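Local coordinates for protein (R)-specific secondary-alkylsulfatase (Pseudomonas sp., PDB 4AXH) that hydrolyses (R)-secondary-alkyl sulfates with strict inversion of configuration, giving (S)-alcohols and sulfate, at a site built around zinc ions, at residues D131-T136 and I182-G187; Q81-M86 and A153-A158. One frame throughout, in Å; residues are numbered along the deposited sequence.

Interaction 1: D131-T136 and I182-G187; sequences DPANMT and IDHFGG. With ZN (zinc ion), chain C.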
loop_
_atom_site.group_PDB
_atom_site.type_symbol
_atom_site.label_atom_id
_atom_site.label_comp_id
_atom_site.label_asym_id
_atom_site.label_seq_id
_atom_site.Cartn_x
_atom_site.Cartn_y
_atom_site.Cartn_z
ATOM N N ASP A 131 20.858 -12.219 20.018
ATOM C CA ASP A 131 19.992 -11.093 19.628
ATOM C C ASP A 131 19.050 -11.558 18.495
ATOM O O ASP A 131 19.411 -12.496 17.763
ATOM C CB ASP A 131 20.925 -9.991 19.014
ATOM C CG ASP A 131 20.329 -8.632 18.680
ATOM O OD1 ASP A 131 20.354 -7.737 19.555
ATOM O OD2 ASP A 131 19.940 -8.429 17.515
ATOM N N PRO A 132 17.922 -10.843 18.208
ATOM C CA PRO A 132 17.140 -11.174 17.016
ATOM C C PRO A 132 17.970 -11.267 15.712
ATOM O O PRO A 132 17.672 -12.075 14.838
ATOM C CB PRO A 132 16.147 -10.004 16.946
ATOM C CG PRO A 132 15.932 -9.606 18.343
ATOM C CD PRO A 132 17.286 -9.714 18.943
ATOM N N ALA A 133 19.028 -10.456 15.580
ATOM C CA ALA A 133 19.873 -10.457 14.385
ATOM C C ALA A 133 21.287 -11.050 14.624
ATOM O O ALA A 133 21.595 -11.506 15.721
ATOM C CB ALA A 133 19.949 -9.059 13.804
ATOM N N ASN A 134 22.112 -11.077 13.574
ATOM C CA ASN A 134 23.480 -11.578 13.587
ATOM C C ASN A 134 24.461 -10.445 13.337
ATOM O O ASN A 134 24.119 -9.438 12.685
ATOM C CB ASN A 134 23.695 -12.647 12.472
ATOM C CG ASN A 134 22.736 -13.813 12.472
ATOM O OD1 ASN A 134 22.093 -14.163 13.482
ATOM N ND2 ASN A 134 22.639 -14.450 11.329
ATOM N N MET A 135 25.710 -10.651 13.820
ATOM C CA MET A 135 26.836 -9.738 13.626
ATOM C C MET A 135 27.900 -10.530 12.842
ATOM O O MET A 135 28.336 -11.598 13.279
ATOM C CB MET A 135 27.391 -9.280 15.002
ATOM C CG MET A 135 28.521 -8.234 14.932
ATOM S SD MET A 135 29.440 -8.056 16.501
ATOM C CE MET A 135 28.219 -7.142 17.515
ATOM N N THR A 136 28.291 -10.024 11.696
ATOM C CA THR A 136 29.354 -10.637 10.903
ATOM C C THR A 136 30.682 -9.931 11.274
ATOM O O THR A 136 30.759 -8.699 11.222
ATOM C CB THR A 136 29.042 -10.501 9.423
ATOM O OG1 THR A 136 27.746 -11.067 9.146
ATOM C CG2 THR A 136 30.134 -11.105 8.548
ATOM N N ILE A 182 16.321 -1.376 13.055
ATOM C CA ILE A 182 16.871 -1.275 14.409
ATOM C C ILE A 182 17.688 -2.487 14.876
ATOM O O ILE A 182 18.611 -2.328 15.672
ATOM C CB ILE A 182 15.859 -0.776 15.477
ATOM C CG1 ILE A 182 14.726 0.070 14.849
ATOM C CG2 ILE A 182 16.586 0.036 16.573
ATOM C CD1 ILE A 182 13.362 0.206 15.698
ATOM N N ASP A 183 17.391 -3.676 14.357
ATOM C CA ASP A 183 18.119 -4.894 14.709
ATOM C C ASP A 183 19.475 -4.966 14.013
ATOM O O ASP A 183 20.241 -5.922 14.202
ATOM C CB ASP A 183 17.266 -6.171 14.473
ATOM C CG ASP A 183 16.513 -6.286 13.147
ATOM O OD1 ASP A 183 16.026 -5.244 12.632
ATOM O OD2 ASP A 183 16.365 -7.418 12.648
ATOM N N HIS A 184 19.791 -3.932 13.229
ATOM C CA HIS A 184 21.037 -3.890 12.490
ATOM C C HIS A 184 21.950 -2.726 12.856
ATOM O O HIS A 184 23.174 -2.888 12.782
ATOM C CB HIS A 184 20.759 -4.045 10.988
ATOM C CG HIS A 184 20.058 -5.328 10.677
ATOM N ND1 HIS A 184 20.759 -6.496 10.447
ATOM C CD2 HIS A 184 18.736 -5.608 10.682
ATOM C CE1 HIS A 184 19.851 -7.447 10.305
ATOM N NE2 HIS A 184 18.614 -6.958 10.423
ATOM N N PHE A 185 21.382 -1.590 13.325
ATOM C CA PHE A 185 22.161 -0.411 13.753
ATOM C C PHE A 185 22.060 -0.116 15.263
ATOM O O PHE A 185 22.855 0.673 15.792
ATOM C CB PHE A 185 21.746 0.846 12.950
ATOM C CG PHE A 185 20.312 1.329 13.089
ATOM C CD1 PHE A 185 19.893 2.012 14.226
ATOM C CD2 PHE A 185 19.408 1.186 12.043
ATOM C CE1 PHE A 185 18.566 2.459 14.354
ATOM C CE2 PHE A 185 18.084 1.661 12.154
ATOM C CZ PHE A 185 17.666 2.277 13.315
ATOM N N GLY A 186 21.063 -0.713 15.921
ATOM C CA GLY A 186 20.688 -0.472 17.312
ATOM C C GLY A 186 21.729 -0.543 18.392
ATOM O O GLY A 186 21.590 0.123 19.409
ATOM N N GLY A 187 22.741 -1.372 18.202
ATOM C CA GLY A 187 23.797 -1.557 19.188
ATOM C C GLY A 187 25.124 -0.913 18.879
ATOM O O GLY A 187 26.093 -1.141 19.612
HETATM ZN ZN ZN C . 16.862 -7.958 10.613
HETATM O O HOH W 1 22.809 -7.165 13.731
HETATM O O HOH W 2 15.365 -6.505 10.296
#

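Interaction 2: Q81-M86 and A153-A158; sequences QVVWDM and AETARA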
loop_
_atom_site.group_PDB
_atom_site.type_symbol
_atom_site.label_atom_id
_atom_site.label_comp_id
_atom_site.label_asym_id
_atom_site.label_seq_id
_atom_site.Cartn_x
_atom_site.Cartn_y
_atom_site.Cartn_z
ATOM N N GLN A 81 18.761 -6.275 35.046
ATOM C CA GLN A 81 17.578 -6.939 34.463
ATOM C C GLN A 81 17.962 -7.698 33.180
ATOM O O GLN A 81 18.788 -7.220 32.405
ATOM C CB GLN A 81 16.444 -5.968 34.116
ATOM C CG GLN A 81 16.332 -4.692 34.923
ATOM C CD GLN A 81 15.388 -3.737 34.219
ATOM O OE1 GLN A 81 15.760 -2.991 33.302
ATOM N NE2 GLN A 81 14.126 -3.779 34.581
ATOM N N VAL A 82 17.305 -8.858 32.941
ATOM C CA VAL A 82 17.537 -9.744 31.794
ATOM C C VAL A 82 17.091 -9.072 30.499
ATOM O O VAL A 82 15.975 -8.559 30.428
ATOM C CB VAL A 82 16.924 -11.170 31.974
ATOM C CG1 VAL A 82 17.508 -12.151 30.960
ATOM C CG2 VAL A 82 17.153 -11.697 33.383
ATOM N N VAL A 83 18.001 -9.054 29.506
ATOM C CA VAL A 83 17.834 -8.475 28.171
ATOM C C VAL A 83 17.570 -9.593 27.152
ATOM O O VAL A 83 16.712 -9.435 26.277
ATOM C CB VAL A 83 19.083 -7.608 27.775
ATOM C CG1 VAL A 83 19.109 -7.248 26.291
ATOM C CG2 VAL A 83 19.141 -6.349 28.604
ATOM N N TRP A 84 18.362 -10.693 27.257
ATOM C CA TRP A 84 18.339 -11.833 26.367
ATOM C C TRP A 84 18.591 -13.091 27.169
ATOM O O TRP A 84 19.616 -13.187 27.851
ATOM C CB TRP A 84 19.444 -11.681 25.311
ATOM C CG TRP A 84 19.329 -12.646 24.162
ATOM C CD1 TRP A 84 20.112 -13.739 23.919
ATOM C CD2 TRP A 84 18.359 -12.598 23.102
ATOM N NE1 TRP A 84 19.699 -14.366 22.756
ATOM C CE2 TRP A 84 18.626 -13.686 22.239
ATOM C CE3 TRP A 84 17.294 -11.735 22.797
ATOM C CZ2 TRP A 84 17.899 -13.898 21.068
ATOM C CZ3 TRP A 84 16.557 -11.966 21.649
ATOM C CH2 TRP A 84 16.866 -13.023 20.792
ATOM N N ASP A 85 17.670 -14.064 27.070
ATOM C CA ASP A 85 17.739 -15.340 27.783
ATOM C C ASP A 85 17.508 -16.503 26.822
ATOM O O ASP A 85 16.415 -16.649 26.273
ATOM C CB ASP A 85 16.706 -15.363 28.943
ATOM C CG ASP A 85 16.964 -16.372 30.055
ATOM O OD1 ASP A 85 17.903 -17.211 29.903
ATOM O OD2 ASP A 85 16.218 -16.333 31.076
ATOM N N MET A 86 18.553 -17.297 26.593
ATOM C CA MET A 86 18.514 -18.479 25.727
ATOM C C MET A 86 18.144 -19.735 26.541
ATOM O O MET A 86 17.551 -20.659 25.989
ATOM C CB MET A 86 19.853 -18.675 25.006
ATOM C CG MET A 86 19.933 -17.923 23.706
ATOM S SD MET A 86 18.787 -18.516 22.415
ATOM C CE MET A 86 19.410 -20.159 22.214
ATOM N N ALA A 153 22.672 -2.142 22.657
ATOM C CA ALA A 153 24.055 -1.905 23.076
ATOM C C ALA A 153 24.590 -3.080 23.915
ATOM O O ALA A 153 25.761 -3.477 23.765
ATOM C CB ALA A 153 24.119 -0.595 23.852
ATOM N N GLU A 154 23.711 -3.668 24.760
ATOM C CA GLU A 154 24.047 -4.806 25.636
ATOM C C GLU A 154 24.324 -6.068 24.843
ATOM O O GLU A 154 25.264 -6.790 25.174
ATOM C CB GLU A 154 22.962 -5.048 26.722
ATOM C CG GLU A 154 22.664 -3.847 27.612
ATOM C CD GLU A 154 21.630 -2.906 27.034
ATOM O OE1 GLU A 154 21.291 -3.056 25.840
ATOM O OE2 GLU A 154 21.168 -2.003 27.766
ATOM N N THR A 155 23.540 -6.315 23.771
ATOM C CA THR A 155 23.748 -7.477 22.909
ATOM C C THR A 155 24.981 -7.311 22.022
ATOM O O THR A 155 25.804 -8.236 21.938
ATOM C CB THR A 155 22.440 -8.014 22.285
ATOM O OG1 THR A 155 21.825 -7.012 21.487
ATOM C CG2 THR A 155 21.450 -8.523 23.333
ATOM N N ALA A 156 25.171 -6.109 21.449
ATOM C CA ALA A 156 26.361 -5.763 20.657
ATOM C C ALA A 156 27.633 -6.021 21.458
ATOM O O ALA A 156 28.563 -6.664 20.970
ATOM C CB ALA A 156 26.305 -4.306 20.261
ATOM N N ARG A 157 27.636 -5.568 22.715
ATOM C CA ARG A 157 28.739 -5.748 23.659
ATOM C C ARG A 157 28.971 -7.217 23.980
ATOM O O ARG A 157 30.110 -7.670 23.936
ATOM C CB ARG A 157 28.489 -4.924 24.953
ATOM C CG ARG A 157 29.678 -4.801 25.881
ATOM C CD ARG A 157 30.720 -3.801 25.410
ATOM N NE ARG A 157 31.651 -4.360 24.419
ATOM C CZ ARG A 157 32.694 -5.112 24.727
ATOM N NH1 ARG A 157 32.952 -5.413 25.999
ATOM N NH2 ARG A 157 33.477 -5.599 23.768
ATOM N N ALA A 158 27.904 -7.962 24.281
ATOM C CA ALA A 158 28.010 -9.384 24.581
ATOM C C ALA A 158 28.541 -10.200 23.394
ATOM O O ALA A 158 29.383 -11.066 23.597
ATOM C CB ALA A 158 26.672 -9.920 25.069
#

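Interaction 1: D131-T136 and I182-G187
Ala133 packs its single methyl group against the two consecutive zinc ligands Asp183 and His184. Its CB sits 4.0 Å from Asp183 CB and makes an off-centre CH-pi contact with the His184 imidazole, 4.3 Å from the ring centroid. The approach is oblique, with CE1 and then NE2 the nearest ring atoms. A bridging water adds a polar link: water 1 donates to both Asn134 O and Asp183 O, tying the residue just before strand 135-138 to the short helix 182-185.

Metal bonds dominate the helix side. Asp183 OD2 lies 2.2 Å from the zinc ion and His184 NE2 lies 2.0 Å from it, with water 2 as a further ligand; His355 and Asp310 complete the site. Asp183 gets there with CG lodged between its backbone N and carbonyl carbon (chi1 47°), while water 2 also donates a weak hydrogen bond to its other oxygen, OD1. The other ring nitrogen of His184, ND1, is hydrogen-bonded to Asp148 OD2.

The loop is held by an Asx turn: Ala133 N donates to Asp131 OD2 at 2.9 Å and nearly straight, 168°. Asp131 is gripped further by Thr151 on OD2 and Thr155 on OD1.

Asp183 and His184 close the HxHxDH signature of the metallo-beta-lactamase superfamily. Zinc on NE2 and Asp148 on ND1 hold the His184 imidazole at two points and probably fix its rotation, and the Asp148 carboxylate may also polarise the ring.

Interaction 2: Q81-M86 and A153-A158
Val83 and Thr155 meet methyl to methyl, joining a classic beta bulge to the first turns of helix 153-164 in the metallo-beta-lactamase fold. Val83 CG1 lies 4.0 Å from Thr155 CG2, the two side chains crossing at a slant. The other valine branch, CG2, rests 4.4 Å from the CG methylene of Glu154, so Val83 spans two successive helix residues with its two methyls. Trp84 adds its CB, 4.2 Å from that same Thr155 methyl. The contact is purely apolar and small, about 141 Å² in all.

With Val83 CG1 anti to the backbone N (chi1 167°), that methyl is placed at Thr155 CG2, while CG2, beside the backbone N, is left at Glu154. Thr155 CG2, anti to the carbonyl carbon, meets the bulge, and OG1 stands between the threonine's own N and carbonyl carbon (chi1 60°), where the hydroxyl is taken up by Thr152 and Asp131. The threonine thus turns an apolar side to the strand and a polar one to the loops beside it.

Further out, Val83 and Trp84 both face Ile75 of the neighbouring strand 74-76, the pairing that defines the bulge, and Ile75 also touches Thr155 and Ala158, filling in beside the helix. Backbone bonding of Val83 to Thr255 ties the corner of the chain to another loop. Glu154, meanwhile, passes the valine with its aliphatic part and uses OE1 to accept from the backbone N of Thr258. Beyond its CB the Trp84 side chain leaves the helix, and its indole NE1 is hydrogen-bonded to the carbonyl O of Gly129.

How the interactions relate
The four segments alternate along the chain: 81-86, 131-136, 153-158, then 182-187, so interactions 1 and 2 interlock, their centres 11 Å apart. Strand 135-138 belongs to the eight-stranded mixed sheet, whose parallel strands 144-147 and 172-176 are connected by helix 153-164. That helix, part of interaction 2, also borders interaction 1, with Ala156 packing its CB on Gly187 O and its carbonyl O on the Met135 CE methyl. The Trp84 indole lies against the backbone of Asp131, with CE2 3.5 Å from Asp131 N. Interaction 1 belongs to the zinc site, with its metal-binding helix 182-185; interaction 2 forms an outer layer, joining the two-stranded sheet 74-76/82-85 to helix 153-164.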